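Local coordinates for protein aspartate--tRNA(Asp/Asn) ligase (Sulfolobus tokodaii, PDB 1WYD) that joins aspartate to tRNA(Asp) and also to tRNA(Asn), activating the amino acid with ATP in a magnesium-dependent reaction, at residues B[193-197]-B[391-395]; B[223-227]-B[397-401]; B[229-235]-B[356-360]; B[275-280]-B[316-322]. All blocks are in the same frame, centred on the assembly; numbering follows the deposited sequence.

Contact 1 (B[193-197]-B[391-395]); sequences ELMAG and MPPHA
Glu193 reaches from helix 189-199 to the imidazole of His394, and almost every atom of its side chain meets the same ring nitrogen. With CG anti to the carbonyl carbon and the chain extended beyond it, the side chain runs past the ring edge and ends near its plane. Glu193 CB and CG each lie 3.6 Å from His394 NE2. Glu193 CD, in the plane of the ring, is 3.3 Å from His394 NE2. At the tip, Glu193 OE1 accepts a hydrogen bond from His394 NE2; the modelled 2.4 Å is very short, and its exact length is doubtful. The carboxylate is turned 49° out of the ring plane, while OE2 takes a hydrogen bond from Gln189 NE2. The other ring nitrogen, His394 ND1, donates to the backbone O of Pro392 at 2.8 Å. His394 has chi1 56°, with CG between the backbone N and carbonyl carbon, which sets the ring between these two acceptors. Lower down the helix the packing is by van der Waals contact. Met391 is bent at chi2 and chi3, which brings Met391 CE to 3.3 Å from the backbone O of Glu193 and near Leu194 CD2, while Met391 SD sits 4.1 Å from Gly197 CA. Pro392 CD meets the same Gly197 CA at 3.9 Å. Gly197 O and Met391 O are both hydrogen-bonded by the second subunit, through its Arg126 and Ser96. Both imidazole nitrogens act as donors, one to a carboxylate and one to a carbonyl, which probably limits flipping of the ring where it packs beside Arg359, a predicted aspartate ligand.

Contact 2 (B[223-227]-B[397-401]); sequences FISMD and FGMGL
Met226 and Met399 face each other as a hydrogen-bonded antiparallel pair: Met226 N gives to Met399 O at 2.8 Å, and Met399 N returns a bond to Met226 O at 2.9 Å. A third bond, from Leu401 N to Ile224 O at 3.1 Å, carries the pairing to the first turn of helix 401-409, for which Gly400 is the N-cap. The side chains of the two methionines share one face of the sheet but leave their backbones differently. Met226 has CG anti to the carbonyl carbon, whereas Met399 has it anti to the backbone N (chi1 160°); both run extended to SD and then bend at chi3. This lays Met226 SD 3.9 Å from Met399 CG, with the methyls meeting as Met226 CE comes to 4.1 Å from Met399 CE. The sulfur of Met226 also touches Leu401 CD1 at 3.8 Å. Leu401, its CG opposite the backbone N (chi1 179°), spreads its two methyls: CD1 serves the methionine, while Leu401 CD2 lies 3.8 Å from Ile224 CG2, those two side chains pointing the same way. On the other face Asp227 stands over Gly398, its OD1 in a salt bridge with Lys192. Gly400 and Leu401 belong to the predicted ATP site, and the glycines of this strand running into a helix are those of class II motif 3. Leu141 and Phe144 of helix 128-150 pack on Met226, Leu246 of helix 235-256 on Met399, and strands 201-209 and 351-358 continue the sheet beyond the two strands.

Contact 3 (B[229-235]-B[356-360]); sequences EMAFADY and GSTRN
Glu229 starts with CG anti to its own nitrogen (chi1 -156°) and then bends at chi2 (62°), which turns its carboxylate toward Arg359; the arginine, bent at its own chi2, comes from the opposite direction. Their flat groups meet edge to edge and nearly coplanar, 2° apart. Arg359 NE donates to Glu229 OE1 at 2.9 Å, and Arg359 NH2 to Glu229 OE2 at 2.9 Å, each bond almost straight and each taken on a syn lone pair. This side-on, two-nitrogen salt bridge fixes the rotation of the guanidinium. The remaining nitrogen, Arg359 NH1, reaches back to Ser357 OG at 2.8 Å, somewhat out of the guanidinium plane, and that hydroxyl is itself hydrogen-bonded to Thr331.

A second link lies at the start of helix 235-256, where Asp234 is the N-cap. Tyr235 N donates to Thr358 OG1 at 2.8 Å, and Glu342 hydrogen-bonds that same hydroxyl. The methyl CG2 of Thr358 rests 3.7 Å from Asp234 CB. His394, from the strand between the two segments, packs against both Glu229 and Arg359.

Arg359 is predicted to bind the substrate aspartate, so Glu229 is probably a second-shell residue that positions it. A buried, carboxylate-held arginine near the end of strand 351-358, beside the antiparallel strands of the sheet, is consistent with the amino acid pocket of a class II synthetase.

Contact 4 (B[275-280]-B[316-322]); sequences IKRLKY and LYFIVDW
Ile275 wedges its branched end into the hollow between Leu316 and Phe318. Ile275 CG2 drops to 3.2 Å from Leu316 O and rests 3.8 Å from Phe318 CD1, while Ile275 CD1 meets Leu316 CD2 at 4.1 Å. From there the strands run parallel, the backbone bonds passing from Lys276 O to Phe318 N and on to Tyr280 N. At the far end Tyr280 sits between Ile319 and Trp322, its CB 4.1 Å from Ile319 CG2. With CG anti to the backbone N (chi1 159°), its ring is carried onto the indole: Tyr280 CD1 sits over one face, 3.4 Å from Trp322 CE3, the rings oblique at 40°. The exposed Arg277 lays its guanidinium over buried Val320, CG1 under its centre, and a water bridges Arg277 NH2 and Asp321 OD1, each bond 2.6 Å. Asp321 is also held by Lys334 and by Tyr235.

This parallel pair, joined through helices 280-289 and 302-312, forms a beta-alpha-beta crossover at one margin of the large sheet. Leu308 and Leu312 of helix 302-312 cover the side of Tyr317 and Ile319, Met239 of helix 235-256 the side of Phe318 and Val320, and strand 343-348 pairs beyond 316-320.

All four contacts reach one large mixed sheet of the class II catalytic domain. Contacts 1 and 3 are close, their centres about 8 Å apart, and strand 394-400 runs on from contact 1 to contact 2, whose centre is about 18 Å from that of contact 1. Strand 222-231 similarly serves contacts 2 and 3. Contact 4 lies at the sheet margin, about 17 Å between centres from contact 3, to which the Tyr235–Asp321 hydrogen bond joins it. Along the chain, 275-280 and 316-322 fall between the two halves of contact 3, while contacts 1 and 2 alternate. Contacts 2 and 3 hold residues of the predicted ATP and aspartate sites, contact 1 adjoins Arg359, and contacts 1 to 3 also reach the second subunit.

Contact 1 (B[193-197]-B[391-395])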
loop_
_atom_site.group_PDB
_atom_site.type_symbol
_atom_site.label_atom_id
_atom_site.label_comp_id
_atom_site.label_asym_id
_atom_site.label_seq_id
_atom_site.Cartn_x
_atom_site.Cartn_y
_atom_site.Cartn_z
ATOM N N GLU B 193 11.644 5.241 -10.872
ATOM C CA GLU B 193 12.976 5.625 -11.338
ATOM C C GLU B 193 13.250 7.048 -10.915
ATOM O O GLU B 193 14.317 7.341 -10.376
ATOM C CB GLU B 193 13.099 5.495 -12.849
ATOM C CG GLU B 193 12.890 4.074 -13.360
ATOM C CD GLU B 193 13.449 3.861 -14.760
ATOM O OE1 GLU B 193 14.600 4.284 -15.028
ATOM O OE2 GLU B 193 12.753 3.229 -15.591
ATOM N N LEU B 194 12.266 7.920 -11.147
ATOM C CA LEU B 194 12.363 9.320 -10.788
ATOM C C LEU B 194 12.634 9.502 -9.306
ATOM O O LEU B 194 13.500 10.308 -8.926
ATOM C CB LEU B 194 11.069 10.092 -11.162
ATOM C CG LEU B 194 10.770 10.239 -12.665
ATOM C CD1 LEU B 194 9.759 11.334 -12.891
ATOM C CD2 LEU B 194 12.028 10.484 -13.496
ATOM N N MET B 195 11.851 8.802 -8.485
ATOM C CA MET B 195 11.966 8.910 -7.042
ATOM C C MET B 195 13.242 8.227 -6.574
ATOM O O MET B 195 13.761 8.578 -5.526
ATOM C CB MET B 195 10.771 8.282 -6.328
ATOM C CG MET B 195 9.463 8.970 -6.589
ATOM S SD MET B 195 9.417 10.579 -5.888
ATOM C CE MET B 195 9.156 10.178 -4.194
ATOM N N ALA B 196 13.747 7.258 -7.338
ATOM C CA ALA B 196 15.068 6.725 -7.030
ATOM C C ALA B 196 16.110 7.813 -7.317
ATOM O O ALA B 196 17.211 7.819 -6.720
ATOM C CB ALA B 196 15.339 5.494 -7.838
ATOM N N GLY B 197 15.763 8.749 -8.206
ATOM C CA GLY B 197 16.706 9.756 -8.651
ATOM C C GLY B 197 16.727 10.916 -7.679
ATOM O O GLY B 197 17.419 11.891 -7.898
ATOM N N MET B 391 20.436 11.782 -13.738
ATOM C CA MET B 391 19.818 10.559 -13.245
ATOM C C MET B 391 20.961 9.595 -12.944
ATOM O O MET B 391 21.860 9.460 -13.766
ATOM C CB MET B 391 18.839 9.966 -14.265
ATOM C CG MET B 391 17.466 10.624 -14.284
ATOM S SD MET B 391 16.584 10.586 -12.706
ATOM C CE MET B 391 15.968 8.899 -12.779
ATOM N N PRO B 392 20.960 8.937 -11.788
ATOM C CA PRO B 392 22.046 8.014 -11.449
ATOM C C PRO B 392 21.837 6.650 -12.100
ATOM O O PRO B 392 20.734 6.368 -12.599
ATOM C CB PRO B 392 21.904 7.884 -9.926
ATOM C CG PRO B 392 20.449 7.959 -9.692
ATOM C CD PRO B 392 19.943 8.987 -10.715
ATOM N N PRO B 393 22.848 5.788 -12.071
ATOM C CA PRO B 393 22.632 4.407 -12.469
ATOM C C PRO B 393 21.700 3.817 -11.442
ATOM O O PRO B 393 21.860 4.021 -10.236
ATOM C CB PRO B 393 24.021 3.787 -12.355
ATOM C CG PRO B 393 24.948 4.963 -12.396
ATOM C CD PRO B 393 24.232 6.017 -11.628
ATOM N N HIS B 394 20.697 3.110 -11.918
ATOM C CA HIS B 394 19.752 2.483 -11.024
ATOM C C HIS B 394 19.272 1.163 -11.608
ATOM O O HIS B 394 19.597 0.825 -12.742
ATOM C CB HIS B 394 18.583 3.433 -10.713
ATOM C CG HIS B 394 17.873 3.933 -11.929
ATOM N ND1 HIS B 394 18.473 4.757 -12.855
ATOM C CD2 HIS B 394 16.605 3.737 -12.363
ATOM C CE1 HIS B 394 17.599 5.053 -13.802
ATOM N NE2 HIS B 394 16.458 4.444 -13.525
ATOM N N ALA B 395 18.498 0.426 -10.810
ATOM C CA ALA B 395 17.974 -0.884 -11.188
ATOM C C ALA B 395 16.768 -1.149 -10.333
ATOM O O ALA B 395 16.696 -0.674 -9.191
ATOM C CB ALA B 395 19.038 -1.995 -10.960
#

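Contact 2 (B[223-227]-B[397-401])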
loop_
_atom_site.group_PDB
_atom_site.type_symbol
_atom_site.label_atom_id
_atom_site.label_comp_id
_atom_site.label_asym_id
_atom_site.label_seq_id
_atom_site.Cartn_x
_atom_site.Cartn_y
_atom_site.Cartn_z
ATOM N N PHE B 223 -4.504 -5.570 -10.634
ATOM C CA PHE B 223 -3.532 -6.386 -9.920
ATOM C C PHE B 223 -2.614 -5.528 -9.060
ATOM O O PHE B 223 -2.299 -4.407 -9.431
ATOM C CB PHE B 223 -2.719 -7.259 -10.893
ATOM C CG PHE B 223 -2.108 -6.510 -12.062
ATOM C CD1 PHE B 223 -0.810 -5.976 -11.986
ATOM C CD2 PHE B 223 -2.807 -6.398 -13.284
ATOM C CE1 PHE B 223 -0.234 -5.305 -13.081
ATOM C CE2 PHE B 223 -2.239 -5.709 -14.394
ATOM C CZ PHE B 223 -0.964 -5.169 -14.287
ATOM N N ILE B 224 -2.186 -6.076 -7.930
ATOM C CA ILE B 224 -1.243 -5.400 -7.046
ATOM C C ILE B 224 0.191 -5.721 -7.404
ATOM O O ILE B 224 0.568 -6.875 -7.530
ATOM C CB ILE B 224 -1.519 -5.824 -5.579
ATOM C CG1 ILE B 224 -3.013 -5.592 -5.255
ATOM C CG2 ILE B 224 -0.559 -5.141 -4.615
ATOM C CD1 ILE B 224 -3.424 -4.169 -5.255
ATOM N N SER B 225 0.986 -4.676 -7.575
ATOM C CA SER B 225 2.347 -4.779 -8.009
ATOM C C SER B 225 3.227 -4.317 -6.828
ATOM O O SER B 225 2.903 -3.341 -6.135
ATOM C CB SER B 225 2.504 -3.922 -9.273
ATOM O OG SER B 225 3.854 -3.748 -9.718
ATOM N N MET B 226 4.314 -5.070 -6.598
ATOM C CA MET B 226 5.271 -4.840 -5.521
ATOM C C MET B 226 6.591 -4.438 -6.173
ATOM O O MET B 226 7.331 -5.293 -6.692
ATOM C CB MET B 226 5.456 -6.111 -4.686
ATOM C CG MET B 226 4.141 -6.835 -4.290
ATOM S SD MET B 226 4.362 -8.495 -3.641
ATOM C CE MET B 226 4.907 -8.166 -1.970
ATOM N N ASP B 227 6.897 -3.146 -6.097
ATOM C CA ASP B 227 7.960 -2.513 -6.895
ATOM C C ASP B 227 9.060 -1.934 -6.062
ATOM O O ASP B 227 8.812 -1.359 -4.975
ATOM C CB ASP B 227 7.396 -1.385 -7.769
ATOM C CG ASP B 227 6.704 -1.912 -8.985
ATOM O OD1 ASP B 227 7.390 -2.212 -10.003
ATOM O OD2 ASP B 227 5.483 -2.093 -9.014
ATOM N N PHE B 397 12.879 -3.803 -9.815
ATOM C CA PHE B 397 12.009 -4.904 -10.208
ATOM C C PHE B 397 10.551 -4.683 -9.776
ATOM O O PHE B 397 10.223 -3.791 -8.982
ATOM C CB PHE B 397 12.518 -6.229 -9.613
ATOM C CG PHE B 397 12.416 -6.302 -8.105
ATOM C CD1 PHE B 397 13.569 -6.237 -7.318
ATOM C CD2 PHE B 397 11.191 -6.490 -7.484
ATOM C CE1 PHE B 397 13.487 -6.306 -5.941
ATOM C CE2 PHE B 397 11.078 -6.539 -6.123
ATOM C CZ PHE B 397 12.222 -6.456 -5.336
ATOM N N GLY B 398 9.691 -5.528 -10.320
ATOM C CA GLY B 398 8.287 -5.566 -9.963
ATOM C C GLY B 398 7.945 -7.035 -9.829
ATOM O O GLY B 398 8.366 -7.874 -10.670
ATOM N N MET B 399 7.253 -7.334 -8.725
ATOM C CA MET B 399 6.710 -8.637 -8.424
ATOM C C MET B 399 5.185 -8.525 -8.289
ATOM O O MET B 399 4.680 -7.606 -7.647
ATOM C CB MET B 399 7.289 -9.103 -7.115
ATOM C CG MET B 399 6.517 -10.188 -6.392
ATOM S SD MET B 399 7.751 -11.113 -5.243
ATOM C CE MET B 399 7.958 -9.982 -4.000
ATOM N N GLY B 400 4.475 -9.514 -8.828
ATOM C CA GLY B 400 3.050 -9.552 -8.699
ATOM C C GLY B 400 2.669 -10.193 -7.406
ATOM O O GLY B 400 3.030 -11.334 -7.177
ATOM N N LEU B 401 1.910 -9.480 -6.572
ATOM C CA LEU B 401 1.458 -10.044 -5.344
ATOM C C LEU B 401 0.725 -11.376 -5.533
ATOM O O LEU B 401 1.115 -12.407 -4.961
ATOM C CB LEU B 401 0.666 -9.033 -4.526
ATOM C CG LEU B 401 0.078 -9.454 -3.171
ATOM C CD1 LEU B 401 1.187 -10.062 -2.194
ATOM C CD2 LEU B 401 -0.649 -8.293 -2.504
#

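Contact 3 (B[229-235]-B[356-360])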
loop_
_atom_site.group_PDB
_atom_site.type_symbol
_atom_site.label_atom_id
_atom_site.label_comp_id
_atom_site.label_asym_id
_atom_site.label_seq_id
_atom_site.Cartn_x
_atom_site.Cartn_y
_atom_site.Cartn_z
ATOM N N GLU B 229 13.024 0.096 -6.558
ATOM C CA GLU B 229 13.929 0.771 -7.468
ATOM C C GLU B 229 15.097 1.232 -6.613
ATOM O O GLU B 229 14.888 1.793 -5.542
ATOM C CB GLU B 229 13.224 1.959 -8.185
ATOM C CG GLU B 229 13.841 2.373 -9.528
ATOM C CD GLU B 229 13.814 1.285 -10.615
ATOM O OE1 GLU B 229 14.631 1.338 -11.557
ATOM O OE2 GLU B 229 12.958 0.374 -10.573
ATOM N N MET B 230 16.318 0.955 -7.052
ATOM C CA MET B 230 17.502 1.142 -6.222
ATOM C C MET B 230 18.591 1.884 -6.994
ATOM O O MET B 230 19.111 1.389 -7.978
ATOM C CB MET B 230 17.986 -0.222 -5.699
ATOM C CG MET B 230 19.057 -0.156 -4.643
ATOM S SD MET B 230 19.830 -1.805 -4.188
ATOM C CE MET B 230 20.151 -1.462 -2.554
ATOM N N ALA B 231 18.887 3.110 -6.578
ATOM C CA ALA B 231 20.000 3.844 -7.172
ATOM C C ALA B 231 21.359 3.268 -6.740
ATOM O O ALA B 231 21.486 2.702 -5.629
ATOM C CB ALA B 231 19.903 5.340 -6.891
ATOM N N PHE B 232 22.324 3.388 -7.663
ATOM C CA PHE B 232 23.695 2.852 -7.544
ATOM C C PHE B 232 23.672 1.357 -7.343
ATOM O O PHE B 232 24.262 0.823 -6.414
ATOM C CB PHE B 232 24.519 3.576 -6.457
ATOM C CG PHE B 232 24.532 5.070 -6.627
ATOM C CD1 PHE B 232 23.702 5.879 -5.854
ATOM C CD2 PHE B 232 25.328 5.662 -7.594
ATOM C CE1 PHE B 232 23.693 7.271 -6.033
ATOM C CE2 PHE B 232 25.326 7.048 -7.772
ATOM C CZ PHE B 232 24.511 7.859 -6.992
ATOM N N ALA B 233 22.986 0.687 -8.252
ATOM C CA ALA B 233 22.740 -0.723 -8.147
ATOM C C ALA B 233 22.498 -1.121 -9.566
ATOM O O ALA B 233 21.936 -0.311 -10.346
ATOM C CB ALA B 233 21.495 -0.978 -7.305
ATOM N N ASP B 234 22.925 -2.337 -9.926
ATOM C CA ASP B 234 22.524 -2.925 -11.194
ATOM C C ASP B 234 21.680 -4.130 -10.905
ATOM O O ASP B 234 21.306 -4.341 -9.747
ATOM C CB ASP B 234 23.709 -3.288 -12.063
ATOM C CG ASP B 234 24.597 -4.392 -11.453
ATOM O OD1 ASP B 234 24.172 -5.118 -10.523
ATOM O OD2 ASP B 234 25.761 -4.580 -11.876
ATOM N N TYR B 235 21.418 -4.935 -11.934
ATOM C CA TYR B 235 20.486 -6.037 -11.794
ATOM C C TYR B 235 20.969 -7.167 -10.900
ATOM O O TYR B 235 20.155 -7.828 -10.254
ATOM C CB TYR B 235 19.998 -6.544 -13.153
ATOM C CG TYR B 235 20.966 -7.395 -13.957
ATOM C CD1 TYR B 235 20.485 -8.421 -14.757
ATOM C CD2 TYR B 235 22.357 -7.158 -13.941
ATOM C CE1 TYR B 235 21.339 -9.195 -15.526
ATOM C CE2 TYR B 235 23.229 -7.921 -14.692
ATOM C CZ TYR B 235 22.705 -8.948 -15.491
ATOM O OH TYR B 235 23.526 -9.726 -16.259
ATOM N N GLY B 356 12.746 -7.727 -13.541
ATOM C CA GLY B 356 13.495 -6.496 -13.366
ATOM C C GLY B 356 14.729 -6.321 -14.252
ATOM O O GLY B 356 15.017 -7.159 -15.121
ATOM N N SER B 357 15.480 -5.232 -14.031
ATOM C CA SER B 357 16.692 -4.969 -14.823
ATOM C C SER B 357 17.567 -3.829 -14.323
ATOM O O SER B 357 17.259 -3.160 -13.352
ATOM C CB SER B 357 16.319 -4.650 -16.266
ATOM O OG SER B 357 15.737 -3.351 -16.344
ATOM N N THR B 358 18.676 -3.630 -15.019
ATOM C CA THR B 358 19.481 -2.456 -14.852
ATOM C C THR B 358 18.907 -1.510 -15.875
ATOM O O THR B 358 18.597 -1.919 -16.986
ATOM C CB THR B 358 20.935 -2.753 -15.217
ATOM O OG1 THR B 358 21.380 -3.903 -14.491
ATOM C CG2 THR B 358 21.838 -1.613 -14.729
ATOM N N ARG B 359 18.791 -0.241 -15.517
ATOM C CA ARG B 359 18.128 0.693 -16.422
ATOM C C ARG B 359 19.164 1.536 -17.146
ATOM O O ARG B 359 20.320 1.608 -16.734
ATOM C CB ARG B 359 17.163 1.587 -15.660
ATOM C CG ARG B 359 16.484 0.900 -14.484
ATOM C CD ARG B 359 15.566 -0.265 -14.842
ATOM N NE ARG B 359 14.586 -0.461 -13.787
ATOM C CZ ARG B 359 13.703 -1.449 -13.732
ATOM N NH1 ARG B 359 13.674 -2.376 -14.674
ATOM N NH2 ARG B 359 12.852 -1.521 -12.710
ATOM N N ASN B 360 18.746 2.188 -18.219
ATOM C CA ASN B 360 19.541 3.253 -18.799
ATOM C C ASN B 360 19.484 4.516 -17.942
ATOM O O ASN B 360 18.597 4.648 -17.122
ATOM C CB ASN B 360 19.099 3.506 -20.239
ATOM C CG ASN B 360 19.376 2.323 -21.146
ATOM O OD1 ASN B 360 18.557 1.996 -22.028
ATOM N ND2 ASN B 360 20.520 1.653 -20.928
#

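Contact 4 (B[275-280]-B[316-322])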
loop_
_atom_site.group_PDB
_atom_site.type_symbol
_atom_site.label_atom_id
_atom_site.label_comp_id
_atom_site.label_asym_id
_atom_site.label_seq_id
_atom_site.Cartn_x
_atom_site.Cartn_y
_atom_site.Cartn_z
ATOM N N ILE B 275 19.749 -18.253 -5.545
ATOM C CA ILE B 275 18.796 -18.943 -6.378
ATOM C C ILE B 275 19.523 -19.290 -7.682
ATOM O O ILE B 275 20.325 -18.510 -8.168
ATOM C CB ILE B 275 17.542 -18.056 -6.613
ATOM C CG1 ILE B 275 16.660 -18.054 -5.366
ATOM C CG2 ILE B 275 16.712 -18.543 -7.794
ATOM C CD1 ILE B 275 15.801 -16.786 -5.203
ATOM N N LYS B 276 19.258 -20.468 -8.236
ATOM C CA LYS B 276 19.845 -20.845 -9.514
ATOM C C LYS B 276 19.634 -19.752 -10.570
ATOM O O LYS B 276 18.500 -19.270 -10.721
ATOM C CB LYS B 276 19.229 -22.176 -9.973
ATOM C CG LYS B 276 19.695 -22.662 -11.359
ATOM C CD LYS B 276 20.859 -23.659 -11.261
ATOM C CE LYS B 276 21.104 -24.338 -12.598
ATOM N NZ LYS B 276 22.146 -23.606 -13.368
ATOM N N ARG B 277 20.714 -19.330 -11.252
ATOM C CA ARG B 277 20.601 -18.462 -12.445
ATOM C C ARG B 277 20.835 -19.256 -13.699
ATOM O O ARG B 277 21.771 -20.048 -13.782
ATOM C CB ARG B 277 21.549 -17.249 -12.475
ATOM C CG ARG B 277 22.499 -17.090 -11.310
ATOM C CD ARG B 277 23.167 -15.708 -11.198
ATOM N NE ARG B 277 23.498 -15.064 -12.480
ATOM C CZ ARG B 277 23.489 -13.731 -12.673
ATOM N NH1 ARG B 277 23.169 -12.916 -11.675
ATOM N NH2 ARG B 277 23.806 -13.202 -13.856
ATOM N N LEU B 278 19.981 -19.021 -14.683
ATOM C CA LEU B 278 20.083 -19.669 -15.949
ATOM C C LEU B 278 20.009 -18.565 -16.966
ATOM O O LEU B 278 19.053 -17.771 -16.951
ATOM C CB LEU B 278 18.891 -20.603 -16.094
ATOM C CG LEU B 278 18.731 -21.424 -17.359
ATOM C CD1 LEU B 278 19.738 -22.532 -17.338
ATOM C CD2 LEU B 278 17.352 -21.983 -17.398
ATOM N N LYS B 279 21.017 -18.479 -17.834
ATOM C CA LYS B 279 21.017 -17.489 -18.912
ATOM C C LYS B 279 19.950 -17.875 -19.895
ATOM O O LYS B 279 19.655 -19.050 -20.047
ATOM C CB LYS B 279 22.367 -17.402 -19.635
ATOM C CG LYS B 279 23.591 -17.268 -18.719
ATOM C CD LYS B 279 24.873 -17.475 -19.509
ATOM C CE LYS B 279 25.906 -16.426 -19.161
ATOM N NZ LYS B 279 26.737 -16.837 -17.984
ATOM N N TYR B 280 19.352 -16.871 -20.538
ATOM C CA TYR B 280 18.308 -17.081 -21.537
ATOM C C TYR B 280 18.863 -17.951 -22.681
ATOM O O TYR B 280 18.221 -18.900 -23.111
ATOM C CB TYR B 280 17.826 -15.732 -22.042
ATOM C CG TYR B 280 17.145 -15.757 -23.389
ATOM C CD1 TYR B 280 15.789 -15.901 -23.474
ATOM C CD2 TYR B 280 17.861 -15.619 -24.577
ATOM C CE1 TYR B 280 15.133 -15.911 -24.696
ATOM C CE2 TYR B 280 17.217 -15.645 -25.805
ATOM C CZ TYR B 280 15.845 -15.788 -25.842
ATOM O OH TYR B 280 15.143 -15.824 -27.022
ATOM N N LEU B 316 12.617 -22.861 -8.384
ATOM C CA LEU B 316 12.819 -21.444 -8.194
ATOM C C LEU B 316 14.136 -21.024 -8.817
ATOM O O LEU B 316 15.217 -21.333 -8.288
ATOM C CB LEU B 316 12.756 -21.125 -6.699
ATOM C CG LEU B 316 12.525 -19.695 -6.262
ATOM C CD1 LEU B 316 11.107 -19.242 -6.587
ATOM C CD2 LEU B 316 12.844 -19.577 -4.782
ATOM N N TYR B 317 14.035 -20.363 -9.965
ATOM C CA TYR B 317 15.189 -19.958 -10.713
ATOM C C TYR B 317 14.957 -18.607 -11.415
ATOM O O TYR B 317 13.815 -18.251 -11.765
ATOM C CB TYR B 317 15.529 -21.067 -11.716
ATOM C CG TYR B 317 14.409 -21.425 -12.657
ATOM C CD1 TYR B 317 14.415 -20.976 -13.962
ATOM C CD2 TYR B 317 13.346 -22.205 -12.240
ATOM C CE1 TYR B 317 13.377 -21.281 -14.844
ATOM C CE2 TYR B 317 12.310 -22.523 -13.096
ATOM C CZ TYR B 317 12.325 -22.057 -14.414
ATOM O OH TYR B 317 11.282 -22.366 -15.290
ATOM N N PHE B 318 16.032 -17.851 -11.610
ATOM C CA PHE B 318 16.000 -16.649 -12.445
ATOM C C PHE B 318 16.321 -17.006 -13.897
ATOM O O PHE B 318 17.230 -17.786 -14.153
ATOM C CB PHE B 318 17.114 -15.680 -12.016
ATOM C CG PHE B 318 16.903 -15.001 -10.687
ATOM C CD1 PHE B 318 17.702 -15.313 -9.609
ATOM C CD2 PHE B 318 15.972 -13.957 -10.553
ATOM C CE1 PHE B 318 17.546 -14.648 -8.388
ATOM C CE2 PHE B 318 15.807 -13.281 -9.336
ATOM C CZ PHE B 318 16.589 -13.630 -8.260
ATOM N N ILE B 319 15.599 -16.422 -14.854
ATOM C CA ILE B 319 16.098 -16.353 -16.218
ATOM C C ILE B 319 16.661 -14.951 -16.522
ATOM O O ILE B 319 15.904 -13.992 -16.782
ATOM C CB ILE B 319 15.062 -16.735 -17.253
ATOM C CG1 ILE B 319 14.496 -18.122 -16.985
ATOM C CG2 ILE B 319 15.726 -16.729 -18.624
ATOM C CD1 ILE B 319 13.518 -18.563 -18.079
ATOM N N VAL B 320 17.993 -14.879 -16.536
ATOM C CA VAL B 320 18.766 -13.646 -16.700
ATOM C C VAL B 320 19.268 -13.386 -18.131
ATOM O O VAL B 320 19.245 -14.265 -18.998
ATOM C CB VAL B 320 19.969 -13.614 -15.706
ATOM C CG1 VAL B 320 19.500 -13.845 -14.286
ATOM C CG2 VAL B 320 21.001 -14.620 -16.085
ATOM N N ASP B 321 19.737 -12.171 -18.365
ATOM C CA ASP B 321 20.362 -11.811 -19.623
ATOM C C ASP B 321 19.490 -12.092 -20.883
ATOM O O ASP B 321 19.969 -12.707 -21.843
ATOM C CB ASP B 321 21.780 -12.444 -19.733
ATOM C CG ASP B 321 22.726 -12.009 -18.585
ATOM O OD1 ASP B 321 23.807 -12.606 -18.402
ATOM O OD2 ASP B 321 22.484 -11.065 -17.813
ATOM N N TRP B 322 18.241 -11.610 -20.906
ATOM C CA TRP B 322 17.404 -11.701 -22.136
ATOM C C TRP B 322 17.930 -10.869 -23.354
ATOM O O TRP B 322 18.743 -9.954 -23.175
ATOM C CB TRP B 322 15.940 -11.313 -21.824
ATOM C CG TRP B 322 15.241 -12.259 -20.866
ATOM C CD1 TRP B 322 15.462 -12.368 -19.535
ATOM C CD2 TRP B 322 14.214 -13.216 -21.182
ATOM N NE1 TRP B 322 14.649 -13.334 -18.994
ATOM C CE2 TRP B 322 13.876 -13.877 -19.982
ATOM C CE3 TRP B 322 13.549 -13.588 -22.366
ATOM C CZ2 TRP B 322 12.898 -14.878 -19.914
ATOM C CZ3 TRP B 322 12.574 -14.587 -22.305
ATOM C CH2 TRP B 322 12.256 -15.222 -21.076
HETATM O O HOH W 1 17.219 -22.179 -6.916
HETATM O O HOH W 2 24.735 -13.618 -16.249
#